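Local coordinates for protein enterotoxin type A (Staphylococcus aureus, PDB 1DYQ) that acts, in its natural form, as a zinc-dependent superantigen that binds MHC class II and T-cell receptor molecules and causes staphylococcal food poisoning, at residues A[20-31]-A[204-214]; A[178-186]-A[194-202]. The protein carries 3 engineered substitutions. All coordinates share one frame; numbering follows the deposited sequence.

Contact 1 (A[20-31]-A[204-214])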
loop_
_atom_site.group_PDB
_atom_site.type_symbol
_atom_site.label_atom_id
_atom_site.label_comp_id
_atom_site.label_asym_id
_atom_site.label_seq_id
_atom_site.Cartn_x
_atom_site.Cartn_y
_atom_site.Cartn_z
ATOM N N GLN A 20 12.527 -10.952 11.923
ATOM C CA GLN A 20 13.931 -11.300 11.841
ATOM C C GLN A 20 14.735 -10.364 10.966
ATOM O O GLN A 20 14.258 -9.760 10.007
ATOM C CB GLN A 20 14.131 -12.763 11.470
ATOM C CG GLN A 20 13.714 -13.755 12.552
ATOM C CD GLN A 20 14.276 -13.428 13.914
ATOM O OE1 GLN A 20 13.584 -12.881 14.784
ATOM N NE2 GLN A 20 15.545 -13.758 14.146
ATOM N N GLY A 21 15.988 -10.155 11.369
ATOM C CA GLY A 21 16.962 -9.416 10.646
ATOM C C GLY A 21 16.586 -8.021 10.238
ATOM O O GLY A 21 16.415 -7.088 11.035
ATOM N N THR A 22 16.574 -7.812 8.912
ATOM C CA THR A 22 16.344 -6.493 8.355
ATOM C C THR A 22 14.875 -6.137 8.271
ATOM O O THR A 22 14.523 -5.084 7.725
ATOM C CB THR A 22 16.925 -6.457 6.901
ATOM O OG1 THR A 22 16.385 -7.577 6.212
ATOM C CG2 THR A 22 18.443 -6.571 6.989
ATOM N N ALA A 23 13.997 -6.987 8.799
ATOM C CA ALA A 23 12.592 -6.831 8.703
ATOM C C ALA A 23 12.052 -5.476 9.093
ATOM O O ALA A 23 11.319 -4.864 8.297
ATOM C CB ALA A 23 11.840 -7.943 9.456
ATOM N N LEU A 24 12.432 -4.978 10.263
ATOM C CA LEU A 24 11.868 -3.695 10.731
ATOM C C LEU A 24 12.363 -2.546 9.873
ATOM O O LEU A 24 11.630 -1.635 9.518
ATOM C CB LEU A 24 12.272 -3.504 12.191
ATOM C CG LEU A 24 11.330 -2.783 13.126
ATOM C CD1 LEU A 24 9.908 -3.295 13.025
ATOM C CD2 LEU A 24 11.840 -2.871 14.571
ATOM N N GLY A 25 13.653 -2.615 9.533
ATOM C CA GLY A 25 14.260 -1.613 8.667
ATOM C C GLY A 25 13.567 -1.622 7.286
ATOM O O GLY A 25 13.379 -0.532 6.753
ATOM N N ASN A 26 13.286 -2.790 6.739
ATOM C CA ASN A 26 12.607 -2.854 5.442
ATOM C C ASN A 26 11.187 -2.296 5.535
ATOM O O ASN A 26 10.729 -1.595 4.643
ATOM C CB ASN A 26 12.584 -4.238 4.857
ATOM C CG ASN A 26 13.974 -4.760 4.471
ATOM O OD1 ASN A 26 14.848 -3.914 4.218
ATOM N ND2 ASN A 26 14.100 -6.050 4.389
ATOM N N LEU A 27 10.469 -2.659 6.615
ATOM C CA LEU A 27 9.101 -2.139 6.759
ATOM C C LEU A 27 9.072 -0.649 6.901
ATOM O O LEU A 27 8.227 0.061 6.338
ATOM C CB LEU A 27 8.440 -2.805 7.999
ATOM C CG LEU A 27 7.876 -4.193 7.738
ATOM C CD1 LEU A 27 7.776 -4.985 9.049
ATOM C CD2 LEU A 27 6.545 -4.120 7.030
ATOM N N LYS A 28 10.007 -0.066 7.705
ATOM C CA LYS A 28 10.056 1.365 7.849
ATOM C C LYS A 28 10.364 2.070 6.537
ATOM O O LYS A 28 9.796 3.071 6.177
ATOM C CB LYS A 28 11.104 1.786 8.901
ATOM C CG LYS A 28 11.044 3.271 9.196
ATOM C CD LYS A 28 11.937 3.606 10.405
ATOM C CE LYS A 28 12.004 5.119 10.574
ATOM N NZ LYS A 28 12.967 5.493 11.662
ATOM N N GLN A 29 11.316 1.425 5.768
ATOM C CA GLN A 29 11.610 2.045 4.460
ATOM C C GLN A 29 10.403 2.032 3.539
ATOM O O GLN A 29 10.098 3.066 2.931
ATOM C CB GLN A 29 12.767 1.241 3.804
ATOM C CG GLN A 29 13.066 1.807 2.389
ATOM C CD GLN A 29 14.183 0.994 1.737
ATOM O OE1 GLN A 29 14.308 -0.188 1.946
ATOM N NE2 GLN A 29 15.012 1.693 0.948
ATOM N N ILE A 30 9.710 0.904 3.445
ATOM C CA ILE A 30 8.625 0.792 2.447
ATOM C C ILE A 30 7.412 1.578 2.824
ATOM O O ILE A 30 6.648 2.037 1.975
ATOM C CB ILE A 30 8.329 -0.667 2.116
ATOM C CG1 ILE A 30 7.682 -0.860 0.746
ATOM C CG2 ILE A 30 7.434 -1.303 3.175
ATOM C CD1 ILE A 30 7.660 0.300 -0.169
ATOM N N TYR A 31 7.208 1.876 4.153
ATOM C CA TYR A 31 6.064 2.712 4.527
ATOM C C TYR A 31 6.410 4.097 4.947
ATOM O O TYR A 31 5.471 4.917 5.216
ATOM C CB TYR A 31 5.286 1.989 5.688
ATOM C CG TYR A 31 4.559 0.789 5.150
ATOM C CD1 TYR A 31 3.460 0.988 4.283
ATOM C CD2 TYR A 31 4.881 -0.511 5.465
ATOM C CE1 TYR A 31 2.781 -0.093 3.764
ATOM C CE2 TYR A 31 4.209 -1.588 4.963
ATOM C CZ TYR A 31 3.151 -1.388 4.079
ATOM O OH TYR A 31 2.443 -2.438 3.588
ATOM N N GLY A 204 9.318 -9.478 6.778
ATOM C CA GLY A 204 9.878 -8.192 6.424
ATOM C C GLY A 204 11.310 -8.267 5.925
ATOM O O GLY A 204 11.778 -7.312 5.281
ATOM N N GLN A 205 12.020 -9.327 6.224
ATOM C CA GLN A 205 13.412 -9.505 5.825
ATOM C C GLN A 205 13.550 -9.673 4.312
ATOM O O GLN A 205 14.661 -9.532 3.805
ATOM C CB GLN A 205 14.050 -10.672 6.555
ATOM C CG GLN A 205 13.600 -12.059 6.153
ATOM C CD GLN A 205 12.414 -12.580 6.918
ATOM O OE1 GLN A 205 11.503 -11.849 7.287
ATOM N NE2 GLN A 205 12.414 -13.893 7.193
ATOM N N TYR A 206 12.460 -9.901 3.623
ATOM C CA TYR A 206 12.466 -9.965 2.149
ATOM C C TYR A 206 11.815 -8.704 1.609
ATOM O O TYR A 206 10.603 -8.675 1.388
ATOM C CB TYR A 206 11.685 -11.206 1.702
ATOM C CG TYR A 206 12.250 -12.494 2.247
ATOM C CD1 TYR A 206 13.573 -12.853 1.948
ATOM C CD2 TYR A 206 11.510 -13.310 3.079
ATOM C CE1 TYR A 206 14.100 -14.036 2.444
ATOM C CE2 TYR A 206 12.038 -14.494 3.571
ATOM C CZ TYR A 206 13.327 -14.837 3.242
ATOM O OH TYR A 206 13.860 -16.013 3.739
ATOM N N SER A 207 12.641 -7.678 1.326
ATOM C CA SER A 207 12.058 -6.390 0.909
ATOM C C SER A 207 11.472 -6.461 -0.484
ATOM O O SER A 207 10.532 -5.747 -0.822
ATOM C CB SER A 207 13.078 -5.286 0.960
ATOM O OG SER A 207 14.155 -5.571 0.033
ATOM N N ASN A 208 11.894 -7.456 -1.219
ATOM C CA ASN A 208 11.307 -7.596 -2.579
ATOM C C ASN A 208 9.882 -8.019 -2.572
ATOM O O ASN A 208 9.211 -7.812 -3.629
ATOM C CB ASN A 208 12.237 -8.454 -3.352
ATOM C CG ASN A 208 12.382 -9.838 -2.781
ATOM O OD1 ASN A 208 12.678 -10.055 -1.599
ATOM N ND2 ASN A 208 12.150 -10.826 -3.633
ATOM N N THR A 209 9.344 -8.742 -1.620
ATOM C CA THR A 209 7.977 -9.241 -1.589
ATOM C C THR A 209 7.167 -8.572 -0.511
ATOM O O THR A 209 5.963 -8.876 -0.334
ATOM C CB THR A 209 7.961 -10.761 -1.405
ATOM O OG1 THR A 209 8.796 -11.139 -0.292
ATOM C CG2 THR A 209 8.525 -11.448 -2.680
ATOM N N LEU A 210 7.740 -7.611 0.201
ATOM C CA LEU A 210 6.955 -6.955 1.278
ATOM C C LEU A 210 5.622 -6.453 0.790
ATOM O O LEU A 210 4.579 -6.593 1.504
ATOM C CB LEU A 210 7.777 -5.878 1.929
ATOM C CG LEU A 210 8.339 -6.118 3.318
ATOM C CD1 LEU A 210 8.945 -4.829 3.861
ATOM C CD2 LEU A 210 7.275 -6.663 4.257
ATOM N N LEU A 211 5.567 -5.826 -0.380
ATOM C CA LEU A 211 4.347 -5.276 -0.903
ATOM C C LEU A 211 3.658 -6.189 -1.893
ATOM O O LEU A 211 2.684 -5.811 -2.548
ATOM C CB LEU A 211 4.603 -3.885 -1.547
ATOM C CG LEU A 211 5.084 -2.795 -0.599
ATOM C CD1 LEU A 211 4.910 -1.417 -1.247
ATOM C CD2 LEU A 211 4.269 -2.854 0.723
ATOM N N ARG A 212 4.061 -7.476 -1.919
ATOM C CA ARG A 212 3.346 -8.406 -2.821
ATOM C C ARG A 212 1.898 -8.564 -2.415
ATOM O O ARG A 212 1.042 -8.885 -3.237
ATOM C CB ARG A 212 4.075 -9.753 -2.842
ATOM C CG ARG A 212 3.385 -10.796 -3.691
ATOM C CD ARG A 212 4.325 -11.988 -3.914
ATOM N NE ARG A 212 3.548 -13.132 -4.373
ATOM C CZ ARG A 212 4.092 -14.147 -5.054
ATOM N NH1 ARG A 212 5.355 -14.056 -5.407
ATOM N NH2 ARG A 212 3.306 -15.147 -5.385
ATOM N N ILE A 213 1.546 -8.213 -1.160
ATOM C CA ILE A 213 0.154 -8.214 -0.745
ATOM C C ILE A 213 -0.689 -7.291 -1.627
ATOM O O ILE A 213 -1.908 -7.494 -1.710
ATOM C CB ILE A 213 -0.040 -7.770 0.722
ATOM C CG1 ILE A 213 0.696 -6.484 1.036
ATOM C CG2 ILE A 213 0.362 -8.909 1.657
ATOM C CD1 ILE A 213 0.307 -5.876 2.388
ATOM N N TYR A 214 -0.093 -6.302 -2.290
ATOM C CA TYR A 214 -0.828 -5.372 -3.118
ATOM C C TYR A 214 -0.912 -5.822 -4.585
ATOM O O TYR A 214 -1.596 -5.179 -5.379
ATOM C CB TYR A 214 -0.231 -3.990 -3.065
ATOM C CG TYR A 214 -0.106 -3.337 -1.698
ATOM C CD1 TYR A 214 -1.072 -3.606 -0.722
ATOM C CD2 TYR A 214 0.958 -2.547 -1.388
ATOM C CE1 TYR A 214 -0.942 -2.984 0.532
ATOM C CE2 TYR A 214 1.091 -1.916 -0.150
ATOM C CZ TYR A 214 0.089 -2.183 0.802
ATOM O OH TYR A 214 0.300 -1.625 2.052
HETATM O O HOH W 1 10.429 -11.673 9.736
HETATM O O HOH W 2 17.994 -9.671 4.628
HETATM O O HOH W 3 3.830 -5.047 3.749
#

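Contact 2 (A[178-186]-A[194-202])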
loop_
_atom_site.group_PDB
_atom_site.type_symbol
_atom_site.label_atom_id
_atom_site.label_comp_id
_atom_site.label_asym_id
_atom_site.label_seq_id
_atom_site.Cartn_x
_atom_site.Cartn_y
_atom_site.Cartn_z
ATOM N N GLY A 178 9.983 2.554 19.647
ATOM C CA GLY A 178 8.895 1.821 18.947
ATOM C C GLY A 178 8.187 0.939 19.975
ATOM O O GLY A 178 8.636 -0.167 20.252
ATOM N N LYS A 179 7.118 1.476 20.577
ATOM C CA LYS A 179 6.446 0.768 21.656
ATOM C C LYS A 179 5.404 -0.223 21.250
ATOM O O LYS A 179 5.058 -1.153 22.020
ATOM C CB LYS A 179 5.849 1.781 22.654
ATOM C CG LYS A 179 6.845 2.754 23.247
ATOM C CD LYS A 179 7.882 2.064 24.111
ATOM C CE LYS A 179 9.140 2.883 24.279
ATOM N NZ LYS A 179 9.176 3.673 25.529
ATOM N N VAL A 180 4.800 -0.076 20.072
ATOM C CA VAL A 180 3.750 -0.951 19.601
ATOM C C VAL A 180 4.317 -2.324 19.215
ATOM O O VAL A 180 5.324 -2.385 18.515
ATOM C CB VAL A 180 3.052 -0.330 18.374
ATOM C CG1 VAL A 180 2.015 -1.272 17.776
ATOM C CG2 VAL A 180 2.413 1.002 18.739
ATOM N N GLN A 181 3.743 -3.371 19.758
ATOM C CA GLN A 181 4.215 -4.720 19.582
ATOM C C GLN A 181 3.313 -5.580 18.731
ATOM O O GLN A 181 3.699 -6.654 18.276
ATOM C CB GLN A 181 4.476 -5.407 20.948
ATOM C CG GLN A 181 5.441 -4.641 21.842
ATOM C CD GLN A 181 6.847 -4.538 21.263
ATOM O OE1 GLN A 181 7.347 -5.502 20.704
ATOM N NE2 GLN A 181 7.421 -3.357 21.391
ATOM N N ARG A 182 2.031 -5.190 18.625
ATOM C CA ARG A 182 1.072 -5.852 17.767
ATOM C C ARG A 182 0.151 -4.783 17.143
ATOM O O ARG A 182 -0.091 -3.746 17.719
ATOM C CB ARG A 182 0.171 -6.830 18.537
ATOM C CG ARG A 182 0.877 -7.999 19.177
ATOM C CD ARG A 182 -0.101 -8.914 19.917
ATOM N NE ARG A 182 -0.712 -8.221 21.045
ATOM C CZ ARG A 182 -1.987 -8.353 21.411
ATOM N NH1 ARG A 182 -2.806 -9.129 20.727
ATOM N NH2 ARG A 182 -2.443 -7.689 22.465
ATOM N N GLY A 183 -0.380 -5.108 15.955
ATOM C CA GLY A 183 -1.274 -4.117 15.327
ATOM C C GLY A 183 -2.034 -4.689 14.143
ATOM O O GLY A 183 -1.574 -5.608 13.469
ATOM N N LEU A 184 -3.266 -4.211 14.000
ATOM C CA LEU A 184 -4.193 -4.650 12.964
ATOM C C LEU A 184 -4.839 -3.426 12.292
ATOM O O LEU A 184 -5.138 -2.431 12.928
ATOM C CB LEU A 184 -5.334 -5.457 13.635
ATOM C CG LEU A 184 -6.519 -5.789 12.715
ATOM C CD1 LEU A 184 -6.112 -6.821 11.683
ATOM C CD2 LEU A 184 -7.665 -6.363 13.565
ATOM N N ILE A 185 -4.906 -3.466 10.947
ATOM C CA ILE A 185 -5.608 -2.402 10.220
ATOM C C ILE A 185 -6.722 -3.028 9.378
ATOM O O ILE A 185 -6.577 -4.101 8.814
ATOM C CB ILE A 185 -4.676 -1.573 9.328
ATOM C CG1 ILE A 185 -5.455 -0.436 8.631
ATOM C CG2 ILE A 185 -3.993 -2.455 8.286
ATOM C CD1 ILE A 185 -4.529 0.683 8.136
ATOM N N VAL A 186 -7.897 -2.412 9.472
ATOM C CA VAL A 186 -9.086 -2.891 8.780
ATOM C C VAL A 186 -9.671 -1.762 7.925
ATOM O O VAL A 186 -9.884 -0.641 8.348
ATOM C CB VAL A 186 -10.158 -3.344 9.800
ATOM C CG1 VAL A 186 -11.400 -3.868 9.107
ATOM C CG2 VAL A 186 -9.595 -4.396 10.749
ATOM N N SER A 194 -14.501 -6.935 4.887
ATOM C CA SER A 194 -13.424 -5.964 4.995
ATOM C C SER A 194 -12.061 -6.610 4.801
ATOM O O SER A 194 -11.752 -7.660 5.376
ATOM C CB SER A 194 -13.497 -5.276 6.360
ATOM O OG SER A 194 -14.763 -4.626 6.489
ATOM N N VAL A 195 -11.165 -5.844 4.169
ATOM C CA VAL A 195 -9.773 -6.271 4.088
ATOM C C VAL A 195 -9.079 -5.934 5.409
ATOM O O VAL A 195 -9.276 -4.858 5.967
ATOM C CB VAL A 195 -9.036 -5.515 2.953
ATOM C CG1 VAL A 195 -7.576 -5.897 2.941
ATOM C CG2 VAL A 195 -9.714 -5.875 1.620
ATOM N N ASN A 196 -8.338 -6.924 5.928
ATOM C CA ASN A 196 -7.554 -6.580 7.139
ATOM C C ASN A 196 -6.144 -7.117 6.990
ATOM O O ASN A 196 -5.922 -8.185 6.443
ATOM C CB ASN A 196 -8.207 -6.880 8.414
ATOM C CG ASN A 196 -9.113 -8.088 8.400
ATOM O OD1 ASN A 196 -10.341 -7.920 8.281
ATOM N ND2 ASN A 196 -8.501 -9.238 8.488
ATOM N N TYR A 197 -5.217 -6.346 7.544
ATOM C CA TYR A 197 -3.820 -6.743 7.486
ATOM C C TYR A 197 -3.210 -6.692 8.900
ATOM O O TYR A 197 -3.436 -5.708 9.611
ATOM C CB TYR A 197 -2.990 -5.779 6.632
ATOM C CG TYR A 197 -3.318 -5.778 5.159
ATOM C CD1 TYR A 197 -3.467 -6.944 4.445
ATOM C CD2 TYR A 197 -3.391 -4.568 4.473
ATOM C CE1 TYR A 197 -3.787 -6.919 3.093
ATOM C CE2 TYR A 197 -3.673 -4.522 3.126
ATOM C CZ TYR A 197 -3.841 -5.706 2.438
ATOM O OH TYR A 197 -4.146 -5.685 1.096
ATOM N N ASP A 198 -2.421 -7.685 9.182
ATOM C CA ASP A 198 -1.599 -7.656 10.434
ATOM C C ASP A 198 -0.408 -6.770 10.152
ATOM O O ASP A 198 0.354 -6.979 9.200
ATOM C CB ASP A 198 -1.242 -9.096 10.770
ATOM C CG ASP A 198 -0.315 -9.229 11.971
ATOM O OD1 ASP A 198 0.256 -8.230 12.370
ATOM O OD2 ASP A 198 -0.223 -10.375 12.478
ATOM N N LEU A 199 -0.224 -5.709 10.956
ATOM C CA LEU A 199 0.832 -4.744 10.701
ATOM C C LEU A 199 2.212 -5.359 10.875
ATOM O O LEU A 199 3.165 -4.740 10.374
ATOM C CB LEU A 199 0.658 -3.508 11.597
ATOM C CG LEU A 199 -0.620 -2.704 11.349
ATOM C CD1 LEU A 199 -0.769 -1.603 12.428
ATOM C CD2 LEU A 199 -0.574 -2.020 9.984
ATOM N N PHE A 200 2.333 -6.465 11.568
ATOM C CA PHE A 200 3.591 -7.182 11.744
ATOM C C PHE A 200 3.536 -8.584 11.180
ATOM O O PHE A 200 4.338 -9.461 11.535
ATOM C CB PHE A 200 3.958 -7.242 13.244
ATOM C CG PHE A 200 4.204 -5.894 13.833
ATOM C CD1 PHE A 200 5.401 -5.220 13.594
ATOM C CD2 PHE A 200 3.232 -5.218 14.567
ATOM C CE1 PHE A 200 5.657 -3.993 14.129
ATOM C CE2 PHE A 200 3.481 -3.978 15.111
ATOM C CZ PHE A 200 4.697 -3.348 14.895
ATOM N N GLY A 201 2.664 -8.829 10.192
ATOM C CA GLY A 201 2.411 -10.125 9.667
ATOM C C GLY A 201 3.357 -10.592 8.588
ATOM O O GLY A 201 3.390 -11.790 8.285
ATOM N N ALA A 202 4.099 -9.666 7.980
ATOM C CA ALA A 202 4.918 -10.071 6.825
ATOM C C ALA A 202 6.311 -10.512 7.170
ATOM O O ALA A 202 6.848 -10.230 8.243
ATOM C CB ALA A 202 4.940 -8.918 5.811
HETATM O O HOH W 4 0.614 -7.588 14.951
#

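Contact 1 (A[20-31]-A[204-214])
Gly204 packs its backbone against the first turn of helix 23-32, where Ala23 presses on it, CA to the carbonyl C of Gly204 at 3.4 Å. CB of Ala23 sits against the Gly204-Gln205 peptide, 3.5 Å from N of Gln205. One turn on, Asn26 turns its amide back to the same loop: ND2 gives a nearly straight hydrogen bond of 2.8 Å to Gly204 O. The Gly204 oxygen lies close to the amide plane of Asn26, and the donor ND2 lies in the carbonyl plane of Gly204. With CG beside the backbone N (chi1 -66°), this amide also touches CB of Ser207.

The main bump from the loop is Leu210. Its CD1 settles into the hollow between Asn26, Leu27 and Ile30, 3.8 Å from CB of Asn26, while CD2 meets CD2 of Leu27, the two leucines crossing at about a right angle. Farther along, Ile30 and Leu211 push toward each other tip to tip, and their CD1 atoms are tightly packed at 3.4 Å. The other branch of Leu211, CD2, slides past Tyr31 and lies 3.4 Å from its OH. That hydroxyl is 2.8 Å from OH of Tyr214, which sits at the edge of the Tyr31 ring and is also hydrogen-bonded to Asp157 of helix 153-168. A water joins Tyr31 OH to the carbonyl O of Leu210, and strand 86-91 adds Ala91 against both Ile30 and Leu211. This is helix-on-loop packing between the N-terminal helix and the beta-grasp part of the two-domain staphylococcal/streptococcal superantigen fold.

Contact 2 (A[178-186]-A[194-202])
Ile185 and Tyr197 form the hydrogen-bonded pair of an antiparallel beta hairpin in the beta-grasp domain. Ile185 N reaches Tyr197 O at 3.0 Å, almost straight, and Tyr197 N returns a bond to Ile185 O. On their face of the sheet, CG2 of Ile185 touches CB of Tyr197 and, 3.8 Å away, CD2 of Leu199, whose side chain crosses it at about a right angle. Ile185 also packs on Ala160 of helix 153-168, the helix this face covers.

The other face carries Leu184, Val186, Asn196 and Asp198. CG2 of Val186 lies beside CB of Asn196, both side chains pointing the same way, while its CG1, anti to the backbone N (chi1 -179°), extends to CB of Ser194 at 3.7 Å. This end of the hairpin adjoins the zinc site: Ser194 touches His188 and Val186 lies close to Asp228; His188 and Asp228, with His226, bind the zinc ion.

Where the strands part, Leu199 N still bonds Gly183 O, from well above the carbonyl plane. Leu199 lays its side chain over Gly183, and Phe200 brings its ring edge up to Gly183 N. The ring also reaches back to Val180, where CE2 of Phe200 is 4.1 Å from CG1 of Val180. Beyond this shell, strand 226-232 holds the far side of strand 182-188 through backbone bonds to Tyr230 and Asp228, and a classic bulge sets Gln181 and Arg182 opposite Tyr232. Asp198 shapes the exit from strand 195-198 with an Asx turn: its OD1 accepts from Phe200 N at 2.8 Å, met from above the carboxylate plane.

Contact 2 is nested along the chain inside the loop closed by contact 1: residues 20-31 come first, the hairpin segments 178-186 and 194-202 follow, and 204-214 comes just after. Their centres lie 14 Å apart. The join is direct, since Ala202 CB at the end of the hairpin segment meets Leu210 CD2 at 3.6 Å, and the rings of Tyr197 and Tyr214 also touch. Helix 153-168 is common ground, contacted by Tyr31 and Tyr214 from contact 1 and by Ile185, Tyr197 and Leu199 from contact 2. The N-terminal helix is thereby tied to the beta-grasp domain, whose hairpin runs on toward the zinc site used by the natural toxin in its zinc-dependent binding of MHC class II.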